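Local atomic coordinates of putative aminooxidase (Propionibacterium acnes, PDB entry 2BA9), a protein that isomerises polyunsaturated fatty acids, producing conjugated linoleic acid, and carries flavin-adenine dinucleotide as its bound cofactor. Residues K183-D186 and S192-K195; P108-A113 and A157-I162; F165-Y170 and S295-D300; M58-G63 and G406-V411. One frame throughout, in Å; residues are numbered along the deposited sequence.

Contact 4 encloses all the others along the chain; contact 2 closes before contact 3 opens, and contact 1 lies between the two segments of contact 3. Contacts 3 and 4 both border the flavin, where Tyr170 OH probably bonds Gly406 O. The centre of contact 1 lies about 13 to 14 Å from those of the other three, and it touches each: through the probable hydrogen bond of Leu185 O with Trp161 NE1, through ring packing on Phe168 and Tyr170, and through a shared sodium ion and Phe193 on Met62. Contact 2 sits farthest out, its centre about 24 Å from that of contact 4. Contacts 1 and 2 pack helices; contact 3 adds a mixed-sheet strand, contact 4 a flavin loop.

Contact 1: residues K183-D186 and S192-K195; sequences KYLD and SFAK. With NA (sodium ion), chain B.
Phe193 reaches from helix 187-195 to the end of helix 178-184, where it meets Tyr184 and Leu185. Its CB heads toward that helix end. On one side of the ring CD1 lies 4.0 Å from Leu185 CD2. The next atom, CE1, is 4.1 Å from Tyr184 CE1, and at the tip CZ comes 3.5 Å from Tyr184 OH. On the far side CE2 packs on Met62 SD and Phe168 CZ. The Phe193 side chain crosses both partners at roughly a right angle. The Tyr184 hydroxyl has its hydrogen-bond partner elsewhere, at Pro164 O, while Leu185 CG folds back over the centre of the Tyr184 ring, 3.7 Å above its plane. Leu185 is the centre of an inverse gamma turn, beyond which Asp186 caps helix 187-195. A sodium ion sits on the other flank of this corner, bound by Lys183 O at 2.5 Å, by Glu410 of helix 408-423 and by three waters; one water donates to Tyr184 O, another to Asp186 OD2. Phe193 therefore bridges two consecutive helices, beside helix 166-170 and the loop holding Met62, while Tyr184 packs against the rings of Phe405 and Tyr170.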
# COMPACT_ATOMS: atom_id res chain seq x y z
N LYS A 183 -12.17 1.55 0.64
CA LYS A 183 -11.47 2.07 1.82
C LYS A 183 -10.27 2.94 1.43
O LYS A 183 -9.96 3.90 2.13
CB LYS A 183 -11.05 0.93 2.77
CG LYS A 183 -12.23 0.36 3.56
CD LYS A 183 -11.85 -0.76 4.52
CE LYS A 183 -13.09 -1.41 5.10
NZ LYS A 183 -14.00 -0.44 5.82
N TYR A 184 -9.61 2.60 0.33
CA TYR A 184 -8.60 3.46 -0.30
C TYR A 184 -9.27 4.53 -1.16
O TYR A 184 -9.28 5.73 -0.80
CB TYR A 184 -7.63 2.59 -1.12
CG TYR A 184 -6.82 3.28 -2.21
CD1 TYR A 184 -6.40 4.61 -2.08
CD2 TYR A 184 -6.45 2.59 -3.36
CE1 TYR A 184 -5.69 5.22 -3.07
CE2 TYR A 184 -5.71 3.19 -4.35
CZ TYR A 184 -5.32 4.51 -4.21
OH TYR A 184 -4.59 5.13 -5.19
N LEU A 185 -9.85 4.12 -2.28
CA LEU A 185 -10.56 5.05 -3.15
C LEU A 185 -11.99 5.21 -2.69
O LEU A 185 -12.93 4.77 -3.35
CB LEU A 185 -10.48 4.61 -4.61
CG LEU A 185 -9.10 4.73 -5.28
CD1 LEU A 185 -9.08 3.94 -6.57
CD2 LEU A 185 -8.73 6.18 -5.55
N ASP A 186 -12.16 5.83 -1.53
CA ASP A 186 -13.49 6.25 -1.12
C ASP A 186 -13.87 7.42 -2.01
O ASP A 186 -13.03 7.92 -2.78
CB ASP A 186 -13.58 6.57 0.38
CG ASP A 186 -12.64 7.68 0.83
OD1 ASP A 186 -11.85 8.23 0.04
OD2 ASP A 186 -12.69 7.99 2.04
N SER A 192 -10.37 13.40 -5.53
CA SER A 192 -9.06 14.05 -5.41
C SER A 192 -8.07 13.57 -6.48
O SER A 192 -7.30 14.35 -7.03
CB SER A 192 -8.48 13.83 -4.00
OG SER A 192 -9.31 14.43 -3.02
N PHE A 193 -8.09 12.27 -6.76
CA PHE A 193 -7.33 11.73 -7.90
C PHE A 193 -7.83 12.30 -9.22
O PHE A 193 -7.03 12.68 -10.06
CB PHE A 193 -7.36 10.20 -7.93
CG PHE A 193 -6.18 9.58 -7.26
CD1 PHE A 193 -6.23 9.22 -5.93
CD2 PHE A 193 -5.00 9.38 -7.97
CE1 PHE A 193 -5.13 8.66 -5.30
CE2 PHE A 193 -3.92 8.82 -7.37
CZ PHE A 193 -3.98 8.46 -6.03
N ALA A 194 -9.16 12.37 -9.37
CA ALA A 194 -9.79 12.88 -10.59
C ALA A 194 -9.40 14.33 -10.85
O ALA A 194 -9.11 14.72 -11.98
CB ALA A 194 -11.30 12.76 -10.50
N LYS A 195 -9.42 15.13 -9.80
CA LYS A 195 -9.01 16.53 -9.89
C LYS A 195 -7.48 16.72 -10.00
O LYS A 195 -7.02 17.77 -10.45
CB LYS A 195 -9.52 17.27 -8.65
CG LYS A 195 -9.19 18.75 -8.60
CD LYS A 195 -9.99 19.46 -7.51
CE LYS A 195 -9.54 20.93 -7.33
NZ LYS A 195 -8.07 21.08 -7.04
NA NA B . -9.80 5.67 3.89
O HOH W 1 -9.23 6.69 1.87
O HOH W 2 -11.84 6.02 3.40
O HOH W 3 -10.33 3.93 5.47

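Contact 2: residues P108-A113 and A157-I162; sequences PQVMAA and ARDLWI
Val110 straddles Asp159 and Leu160 because its chi1 of 175° sets CG1 anti to the backbone N and CG2 anti to the carbonyl carbon. Asp159 has its own CG beside the backbone N (chi1 -74°), so that CB and one carboxylate oxygen both lie along the valine. The two side chains cross at about a right angle: Val110 CG2 rests 3.7 Å from Asp159 CB and, farther along the same side chain, 3.8 Å from Asp159 OD2. The other methyl, Val110 CG1, packs more loosely on Leu160 CB at 4.4 Å. One turn further along helix 106-122, Ala113 presses its CB against the backbone of the second segment, 3.3 Å from Ala157 N and 3.9 Å from Ala157 CB. Two alanines at this point let the chains come close, with the CA atoms of Ala113 and Ala157 5.0 Å apart. Behind the contact, Leu160 packs on Val114 and on Met190 and Met191 of helix 187-195. Asp159 OD2 forms a salt bridge with Arg106, at the start of the helix that carries Val110. No hydrogen bond joins the segments: helix 106-122 packs on the short helix 158-161 in the outer part of the fold, away from the flavin. Asp159 lays both CB and carboxylate against the valine methyl, and its charge is probably balanced by Arg106.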
# COMPACT_ATOMS: atom_id res chain seq x y z
N PRO A 108 -20.22 9.51 -21.14
CA PRO A 108 -21.46 9.66 -20.38
C PRO A 108 -21.85 8.43 -19.54
O PRO A 108 -22.57 8.57 -18.55
CB PRO A 108 -22.52 9.93 -21.46
CG PRO A 108 -21.73 10.31 -22.71
CD PRO A 108 -20.45 9.58 -22.60
N GLN A 109 -21.39 7.24 -19.94
CA GLN A 109 -21.68 6.02 -19.18
C GLN A 109 -20.91 6.02 -17.87
O GLN A 109 -21.47 5.78 -16.80
CB GLN A 109 -21.35 4.78 -20.01
CG GLN A 109 -22.34 4.51 -21.13
CD GLN A 109 -21.78 3.56 -22.20
OE1 GLN A 109 -20.71 2.98 -22.04
NE2 GLN A 109 -22.50 3.43 -23.31
N VAL A 110 -19.61 6.29 -17.97
CA VAL A 110 -18.76 6.44 -16.80
C VAL A 110 -19.34 7.46 -15.81
O VAL A 110 -19.55 7.16 -14.64
CB VAL A 110 -17.32 6.86 -17.20
CG1 VAL A 110 -16.46 7.13 -15.95
CG2 VAL A 110 -16.66 5.78 -18.06
N MET A 111 -19.63 8.65 -16.30
CA MET A 111 -20.10 9.73 -15.44
C MET A 111 -21.43 9.42 -14.76
O MET A 111 -21.65 9.82 -13.63
CB MET A 111 -20.18 11.04 -16.23
CG MET A 111 -18.81 11.59 -16.58
SD MET A 111 -17.84 12.09 -15.12
CE MET A 111 -16.86 10.62 -14.78
N ALA A 112 -22.29 8.67 -15.44
CA ALA A 112 -23.56 8.24 -14.85
C ALA A 112 -23.31 7.25 -13.71
O ALA A 112 -23.83 7.43 -12.60
CB ALA A 112 -24.47 7.64 -15.91
N ALA A 113 -22.50 6.23 -13.97
CA ALA A 113 -22.14 5.22 -12.98
C ALA A 113 -21.44 5.84 -11.76
O ALA A 113 -21.77 5.51 -10.61
CB ALA A 113 -21.24 4.14 -13.62
N ALA A 157 -18.28 2.72 -13.82
CA ALA A 157 -17.48 3.40 -12.80
C ALA A 157 -16.00 2.95 -12.76
O ALA A 157 -15.11 3.72 -12.37
CB ALA A 157 -18.12 3.24 -11.42
N ARG A 158 -15.76 1.70 -13.16
CA ARG A 158 -14.44 1.07 -13.13
C ARG A 158 -13.40 1.81 -13.97
O ARG A 158 -12.22 1.77 -13.65
CB ARG A 158 -14.51 -0.39 -13.61
CG ARG A 158 -14.58 -0.53 -15.13
CD ARG A 158 -14.99 -1.93 -15.59
NE ARG A 158 -14.26 -3.04 -14.96
CZ ARG A 158 -13.00 -3.39 -15.23
NH1 ARG A 158 -12.28 -2.70 -16.08
NH2 ARG A 158 -12.45 -4.45 -14.62
N ASP A 159 -13.82 2.44 -15.06
CA ASP A 159 -12.91 3.22 -15.90
C ASP A 159 -12.22 4.34 -15.13
O ASP A 159 -11.06 4.65 -15.39
CB ASP A 159 -13.66 3.82 -17.10
CG ASP A 159 -14.01 2.80 -18.16
OD1 ASP A 159 -14.15 1.59 -17.85
OD2 ASP A 159 -14.14 3.21 -19.32
N LEU A 160 -12.93 4.95 -14.19
CA LEU A 160 -12.35 5.98 -13.33
C LEU A 160 -11.51 5.36 -12.20
O LEU A 160 -10.37 5.74 -11.99
CB LEU A 160 -13.44 6.88 -12.71
CG LEU A 160 -12.93 8.11 -11.94
CD1 LEU A 160 -12.43 9.17 -12.89
CD2 LEU A 160 -13.99 8.68 -11.05
N TRP A 161 -12.09 4.40 -11.50
CA TRP A 161 -11.47 3.79 -10.31
C TRP A 161 -10.21 2.97 -10.60
O TRP A 161 -9.36 2.82 -9.74
CB TRP A 161 -12.50 2.89 -9.59
CG TRP A 161 -13.04 3.48 -8.33
CD1 TRP A 161 -12.59 3.25 -7.08
CD2 TRP A 161 -14.14 4.38 -8.21
NE1 TRP A 161 -13.33 3.95 -6.17
CE2 TRP A 161 -14.29 4.66 -6.83
CE3 TRP A 161 -15.01 4.99 -9.12
CZ2 TRP A 161 -15.28 5.52 -6.35
CZ3 TRP A 161 -15.99 5.84 -8.64
CH2 TRP A 161 -16.11 6.10 -7.26
N ILE A 162 -10.10 2.45 -11.81
CA ILE A 162 -9.07 1.49 -12.14
C ILE A 162 -7.66 2.10 -12.20
O ILE A 162 -6.69 1.45 -11.83
CB ILE A 162 -9.37 0.74 -13.44
CG1 ILE A 162 -8.53 -0.54 -13.53
CG2 ILE A 162 -9.19 1.65 -14.65
CD1 ILE A 162 -8.90 -1.42 -14.70

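Contact 3: residues F165-Y170 and S295-D300; sequences FTAFGY and SGYVPD. With FAD (flavin-adenine dinucleotide), chain D.
Phe168 and Tyr297 meet at their ring edges, each with CG anti to its own carbonyl carbon. For Phe168 a chi1 of -78° swings the ring out of the short 166-170 helix; for Tyr297 a chi1 of -76° carries the ring off strand 295-297 of the mixed sheet toward it. The side chains slant across one another, and Tyr297 OH arrives near the plane of the phenylalanine ring, 3.2 Å from Phe168 CE1. Just behind the hydroxyl, Tyr297 CE1 lies 3.9 Å from that same Phe168 CE1. Nearer the backbone, Ala167 CB packs 4.2 Å from Tyr297 CD1. The other side of the Phe168 ring reaches the cofactor: CE2 is 3.5 Å from FAD O4, which also lies in the ring plane. Within the helical segment a wider pi-type turn brings Tyr170 back to Phe165, its N bonding Phe165 O, with Tyr170 CB over the centre of the Phe165 ring, 3.4 Å above its plane. Gly169 takes a positive phi (90°) in this turn. Tyr170 also lines the flavin pocket, its OH bonding Gly406 O. Tyr297 OH is hydrogen-bonded to a dodecaethylene glycol, probably from the crystallisation liquor; such a long glycol may mark a pocket, perhaps that of the fatty acid. Phe168 directs C-H edges at two oxygens, the tyrosine hydroxyl and flavin O4, probably a weakly favourable electrostatic contact.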
# COMPACT_ATOMS: atom_id res chain seq x y z
N PHE A 165 -5.84 2.38 -9.08
CA PHE A 165 -5.92 1.13 -8.34
C PHE A 165 -5.05 0.04 -8.93
O PHE A 165 -4.01 -0.29 -8.35
CB PHE A 165 -7.37 0.65 -8.19
CG PHE A 165 -7.51 -0.44 -7.17
CD1 PHE A 165 -7.59 -0.13 -5.81
CD2 PHE A 165 -7.49 -1.78 -7.56
CE1 PHE A 165 -7.69 -1.13 -4.86
CE2 PHE A 165 -7.59 -2.79 -6.61
CZ PHE A 165 -7.70 -2.46 -5.25
N THR A 166 -5.44 -0.48 -10.09
CA THR A 166 -4.73 -1.58 -10.73
C THR A 166 -3.31 -1.18 -11.16
O THR A 166 -2.36 -1.92 -10.92
CB THR A 166 -5.53 -2.13 -11.93
OG1 THR A 166 -6.79 -2.62 -11.46
CG2 THR A 166 -4.77 -3.25 -12.63
N ALA A 167 -3.18 -0.02 -11.79
CA ALA A 167 -1.89 0.54 -12.18
C ALA A 167 -0.95 0.75 -10.99
O ALA A 167 0.28 0.59 -11.11
CB ALA A 167 -2.09 1.86 -12.93
N PHE A 168 -1.53 1.12 -9.84
CA PHE A 168 -0.80 1.30 -8.57
C PHE A 168 -0.54 -0.05 -7.89
O PHE A 168 -0.10 -0.10 -6.74
CB PHE A 168 -1.56 2.22 -7.59
CG PHE A 168 -1.43 3.70 -7.90
CD1 PHE A 168 -1.77 4.19 -9.14
CD2 PHE A 168 -1.02 4.58 -6.91
CE1 PHE A 168 -1.67 5.55 -9.42
CE2 PHE A 168 -0.94 5.94 -7.17
CZ PHE A 168 -1.28 6.44 -8.43
N GLY A 169 -0.82 -1.14 -8.60
CA GLY A 169 -0.31 -2.44 -8.23
C GLY A 169 -1.20 -3.22 -7.31
O GLY A 169 -0.83 -4.29 -6.84
N TYR A 170 -2.40 -2.71 -7.10
CA TYR A 170 -3.34 -3.30 -6.17
C TYR A 170 -4.14 -4.46 -6.76
O TYR A 170 -4.91 -5.10 -6.06
CB TYR A 170 -4.28 -2.22 -5.63
CG TYR A 170 -3.57 -1.16 -4.81
CD1 TYR A 170 -2.90 -1.52 -3.63
CD2 TYR A 170 -3.57 0.18 -5.19
CE1 TYR A 170 -2.24 -0.57 -2.86
CE2 TYR A 170 -2.92 1.16 -4.41
CZ TYR A 170 -2.25 0.77 -3.24
OH TYR A 170 -1.59 1.70 -2.45
N SER A 295 3.71 12.23 -17.16
CA SER A 295 3.53 10.80 -16.80
C SER A 295 2.48 10.16 -17.71
O SER A 295 1.66 10.84 -18.29
CB SER A 295 3.14 10.63 -15.32
OG SER A 295 4.19 11.03 -14.45
N GLY A 296 2.50 8.85 -17.84
CA GLY A 296 1.53 8.17 -18.70
C GLY A 296 0.91 6.94 -18.09
O GLY A 296 1.61 6.14 -17.46
N TYR A 297 -0.41 6.79 -18.27
CA TYR A 297 -1.17 5.61 -17.86
C TYR A 297 -1.59 4.80 -19.08
O TYR A 297 -1.76 5.34 -20.19
CB TYR A 297 -2.43 5.99 -17.08
CG TYR A 297 -2.18 6.44 -15.65
CD1 TYR A 297 -2.59 5.67 -14.57
CD2 TYR A 297 -1.53 7.63 -15.39
CE1 TYR A 297 -2.36 6.11 -13.25
CE2 TYR A 297 -1.29 8.06 -14.11
CZ TYR A 297 -1.69 7.30 -13.04
OH TYR A 297 -1.43 7.76 -11.76
N VAL A 298 -1.77 3.50 -18.87
CA VAL A 298 -2.09 2.58 -19.96
C VAL A 298 -3.19 1.62 -19.53
O VAL A 298 -2.92 0.47 -19.14
CB VAL A 298 -0.84 1.82 -20.47
CG1 VAL A 298 -1.11 1.18 -21.84
CG2 VAL A 298 0.34 2.75 -20.58
N PRO A 299 -4.45 2.11 -19.57
CA PRO A 299 -5.60 1.27 -19.24
C PRO A 299 -5.60 -0.04 -20.00
O PRO A 299 -5.89 -1.08 -19.43
CB PRO A 299 -6.79 2.13 -19.63
CG PRO A 299 -6.28 3.54 -19.49
CD PRO A 299 -4.86 3.50 -19.89
N ASP A 300 -5.26 0.00 -21.28
CA ASP A 300 -5.14 -1.22 -22.08
C ASP A 300 -4.34 -2.31 -21.37
O ASP A 300 -4.70 -3.49 -21.45
CB ASP A 300 -4.48 -0.94 -23.45
CG ASP A 300 -5.45 -0.32 -24.44
OD1 ASP A 300 -6.68 -0.30 -24.20
OD2 ASP A 300 -4.97 0.15 -25.49
PA FAD D . 6.04 -1.76 4.65
O1A FAD D . 6.05 -0.39 4.04
O2A FAD D . 6.24 -2.93 3.70
O5B FAD D . 7.21 -1.85 5.73
C5B FAD D . 7.33 -3.05 6.46
C4B FAD D . 8.63 -3.05 7.25
O4B FAD D . 8.70 -4.24 8.01
C3B FAD D . 9.85 -2.96 6.35
O3B FAD D . 10.68 -1.90 6.76
C2B FAD D . 10.50 -4.32 6.49
O2B FAD D . 11.91 -4.29 6.26
C1B FAD D . 10.02 -4.74 7.89
N9A FAD D . 10.08 -6.20 8.04
C8A FAD D . 9.52 -7.16 7.21
N7A FAD D . 9.84 -8.39 7.68
C5A FAD D . 10.59 -8.24 8.81
C6A FAD D . 11.21 -9.15 9.69
N6A FAD D . 10.77 -10.45 9.72
N1A FAD D . 11.90 -8.65 10.79
C2A FAD D . 12.06 -7.28 10.99
N3A FAD D . 11.45 -6.40 10.10
C4A FAD D . 10.75 -6.86 9.03
N1 FAD D . 0.97 4.23 -0.55
C2 FAD D . 0.18 5.37 -0.60
O2 FAD D . -0.39 5.75 0.42
N3 FAD D . 0.02 6.04 -1.79
C4 FAD D . 0.67 5.61 -2.93
O4 FAD D . 0.51 6.25 -3.98
C4X FAD D . 1.47 4.47 -2.89
N5 FAD D . 2.12 3.99 -4.01
C5X FAD D . 3.04 2.97 -3.95
C6 FAD D . 3.78 2.60 -5.07
C7 FAD D . 4.73 1.59 -4.98
C7M FAD D . 5.52 1.24 -6.20
C8 FAD D . 4.94 0.94 -3.76
C8M FAD D . 5.96 -0.15 -3.61
C9 FAD D . 4.20 1.31 -2.65
C9A FAD D . 3.23 2.32 -2.72
N10 FAD D . 2.45 2.69 -1.61
C10 FAD D . 1.63 3.80 -1.68
C1' FAD D . 2.22 1.75 -0.49
C2' FAD D . 2.99 2.15 0.77
O2' FAD D . 4.35 2.44 0.48
C3' FAD D . 2.87 1.00 1.76
O3' FAD D . 1.49 0.65 1.91
C4' FAD D . 3.48 1.38 3.10
O4' FAD D . 4.90 1.47 3.01
C5' FAD D . 3.04 0.36 4.14
O5' FAD D . 3.82 0.48 5.30
P FAD D . 3.97 -0.77 6.31
O1P FAD D . 4.90 -0.42 7.45
O2P FAD D . 2.61 -1.16 6.77
O3P FAD D . 4.66 -1.95 5.46

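Contact 4: residues M58-G63 and G406-V411; sequences MGAIMG and GNFDEV. With NA (sodium ion), chain B; FAD (flavin-adenine dinucleotide), chain D.
Phe408 is the side chain of 406-411 that touches 58-63. Its edge takes Ala60 CB 3.4 Å from CE2, and its CZ lies 3.4 Å from Met62 O. The flavin fits into the same meeting point: FAD O2 lies over one face of the Phe408 ring, toward its rim, and accepts a hydrogen bond from Phe408 N at 3.0 Å (N-H...O 158°). One residue thus supplies both a backbone N-H and a ring face to this oxygen, which is possible because chi1 of 61° holds CG between the backbone N and the carbonyl carbon and folds the ring back. From the other segment, Ala60 CB comes 3.4 Å from FAD C10, and Met62 O stands 3.1 Å from FAD N3. In the next shell, Tyr67 packs edge-to-face with Phe408. Asn407 is the N-cap of helix 408-423: its OD1 accepts from Glu410 N at 2.8 Å, which probably helps to steady the turn that presents Phe408 N. The same Glu410 binds the sodium ion through OE2 at 2.3 Å, together with Lys183 O. Its OE1 accepts from one of the ion's waters and from Asn131. Placing the start of a helix at O2 is a familiar feature of flavoenzymes of the amine oxidase family; its N-H group and helix dipole would probably help to stabilise negative charge on the N1-C2-O2 part of a reduced flavin.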
# COMPACT_ATOMS: atom_id res chain seq x y z
N MET A 58 11.25 4.68 -5.50
CA MET A 58 11.11 3.27 -5.81
C MET A 58 9.80 2.72 -5.25
O MET A 58 9.36 1.62 -5.62
CB MET A 58 12.31 2.48 -5.28
CG MET A 58 13.56 2.63 -6.16
SD MET A 58 13.37 2.04 -7.88
CE MET A 58 12.83 0.36 -7.57
N GLY A 59 9.14 3.48 -4.39
CA GLY A 59 7.86 3.06 -3.81
C GLY A 59 6.79 4.14 -3.88
O GLY A 59 6.63 4.81 -4.93
N ALA A 60 6.06 4.32 -2.77
CA ALA A 60 5.05 5.36 -2.67
C ALA A 60 5.55 6.69 -3.18
O ALA A 60 6.70 7.06 -2.96
CB ALA A 60 4.56 5.50 -1.22
N ILE A 61 4.64 7.39 -3.86
CA ILE A 61 4.86 8.71 -4.40
C ILE A 61 3.95 9.76 -3.76
O ILE A 61 4.40 10.86 -3.42
CB ILE A 61 4.55 8.75 -5.91
CG1 ILE A 61 5.31 7.65 -6.65
CG2 ILE A 61 4.84 10.15 -6.47
CD1 ILE A 61 4.87 7.45 -8.11
N MET A 62 2.68 9.43 -3.60
CA MET A 62 1.65 10.45 -3.36
C MET A 62 0.68 10.17 -2.24
O MET A 62 0.56 9.05 -1.74
CB MET A 62 0.85 10.68 -4.65
CG MET A 62 -0.03 9.51 -5.11
SD MET A 62 -0.49 9.69 -6.85
CE MET A 62 1.05 9.22 -7.68
N GLY A 63 -0.03 11.23 -1.86
CA GLY A 63 -1.18 11.18 -0.97
C GLY A 63 -2.27 12.13 -1.46
O GLY A 63 -2.14 12.76 -2.52
N GLY A 406 -3.15 -1.61 1.72
CA GLY A 406 -1.78 -1.36 1.29
C GLY A 406 -1.48 0.08 0.90
O GLY A 406 -0.92 0.30 -0.17
N ASN A 407 -1.83 1.05 1.75
CA ASN A 407 -1.34 2.44 1.58
C ASN A 407 -0.88 3.03 2.91
O ASN A 407 -1.21 2.50 3.97
CB ASN A 407 -2.29 3.33 0.74
CG ASN A 407 -3.30 4.19 1.54
OD1 ASN A 407 -3.09 4.62 2.68
ND2 ASN A 407 -4.40 4.52 0.87
N PHE A 408 -0.05 4.07 2.84
CA PHE A 408 0.68 4.50 4.04
C PHE A 408 -0.16 5.35 4.99
O PHE A 408 0.11 5.39 6.19
CB PHE A 408 2.07 5.10 3.73
CG PHE A 408 2.07 6.35 2.86
CD1 PHE A 408 1.80 7.61 3.40
CD2 PHE A 408 2.45 6.27 1.53
CE1 PHE A 408 1.85 8.75 2.60
CE2 PHE A 408 2.48 7.41 0.73
CZ PHE A 408 2.17 8.65 1.28
N ASP A 409 -1.22 5.99 4.51
CA ASP A 409 -2.13 6.64 5.44
C ASP A 409 -2.99 5.61 6.16
O ASP A 409 -3.24 5.73 7.35
CB ASP A 409 -3.03 7.66 4.74
CG ASP A 409 -3.89 8.42 5.72
OD1 ASP A 409 -3.36 9.28 6.46
OD2 ASP A 409 -5.11 8.13 5.75
N GLU A 410 -3.41 4.58 5.43
CA GLU A 410 -4.32 3.58 5.99
C GLU A 410 -3.65 2.81 7.11
O GLU A 410 -4.26 2.61 8.16
CB GLU A 410 -4.85 2.63 4.92
CG GLU A 410 -5.85 3.27 3.94
CD GLU A 410 -7.18 3.70 4.59
OE1 GLU A 410 -7.74 2.93 5.39
OE2 GLU A 410 -7.67 4.81 4.28
N VAL A 411 -2.40 2.40 6.89
CA VAL A 411 -1.66 1.65 7.90
C VAL A 411 -1.32 2.51 9.13
O VAL A 411 -1.40 2.02 10.25
CB VAL A 411 -0.37 0.98 7.34
CG1 VAL A 411 -0.69 0.11 6.10
CG2 VAL A 411 0.70 1.99 7.06
NA NA B . -9.80 5.67 3.89
PA FAD D . 6.04 -1.76 4.65
O1A FAD D . 6.05 -0.39 4.04
O2A FAD D . 6.24 -2.93 3.70
O5B FAD D . 7.21 -1.85 5.73
C5B FAD D . 7.33 -3.05 6.46
C4B FAD D . 8.63 -3.05 7.25
O4B FAD D . 8.70 -4.24 8.01
C3B FAD D . 9.85 -2.96 6.35
O3B FAD D . 10.68 -1.90 6.76
C2B FAD D . 10.50 -4.32 6.49
O2B FAD D . 11.91 -4.29 6.26
C1B FAD D . 10.02 -4.74 7.89
N9A FAD D . 10.08 -6.20 8.04
C8A FAD D . 9.52 -7.16 7.21
N7A FAD D . 9.84 -8.39 7.68
C5A FAD D . 10.59 -8.24 8.81
C6A FAD D . 11.21 -9.15 9.69
N6A FAD D . 10.77 -10.45 9.72
N1A FAD D . 11.90 -8.65 10.79
C2A FAD D . 12.06 -7.28 10.99
N3A FAD D . 11.45 -6.40 10.10
C4A FAD D . 10.75 -6.86 9.03
N1 FAD D . 0.97 4.23 -0.55
C2 FAD D . 0.18 5.37 -0.60
O2 FAD D . -0.39 5.75 0.42
N3 FAD D . 0.02 6.04 -1.79
C4 FAD D . 0.67 5.61 -2.93
O4 FAD D . 0.51 6.25 -3.98
C4X FAD D . 1.47 4.47 -2.89
N5 FAD D . 2.12 3.99 -4.01
C5X FAD D . 3.04 2.97 -3.95
C6 FAD D . 3.78 2.60 -5.07
C7 FAD D . 4.73 1.59 -4.98
C7M FAD D . 5.52 1.24 -6.20
C8 FAD D . 4.94 0.94 -3.76
C8M FAD D . 5.96 -0.15 -3.61
C9 FAD D . 4.20 1.31 -2.65
C9A FAD D . 3.23 2.32 -2.72
N10 FAD D . 2.45 2.69 -1.61
C10 FAD D . 1.63 3.80 -1.68
C1' FAD D . 2.22 1.75 -0.49
C2' FAD D . 2.99 2.15 0.77
O2' FAD D . 4.35 2.44 0.48
C3' FAD D . 2.87 1.00 1.76
O3' FAD D . 1.49 0.65 1.91
C4' FAD D . 3.48 1.38 3.10
O4' FAD D . 4.90 1.47 3.01
C5' FAD D . 3.04 0.36 4.14
O5' FAD D . 3.82 0.48 5.30
P FAD D . 3.97 -0.77 6.31
O1P FAD D . 4.90 -0.42 7.45
O2P FAD D . 2.61 -1.16 6.77
O3P FAD D . 4.66 -1.95 5.46
O HOH W 3 -10.33 3.93 5.47
O HOH W 1 -9.23 6.69 1.87
O HOH W 2 -11.84 6.02 3.40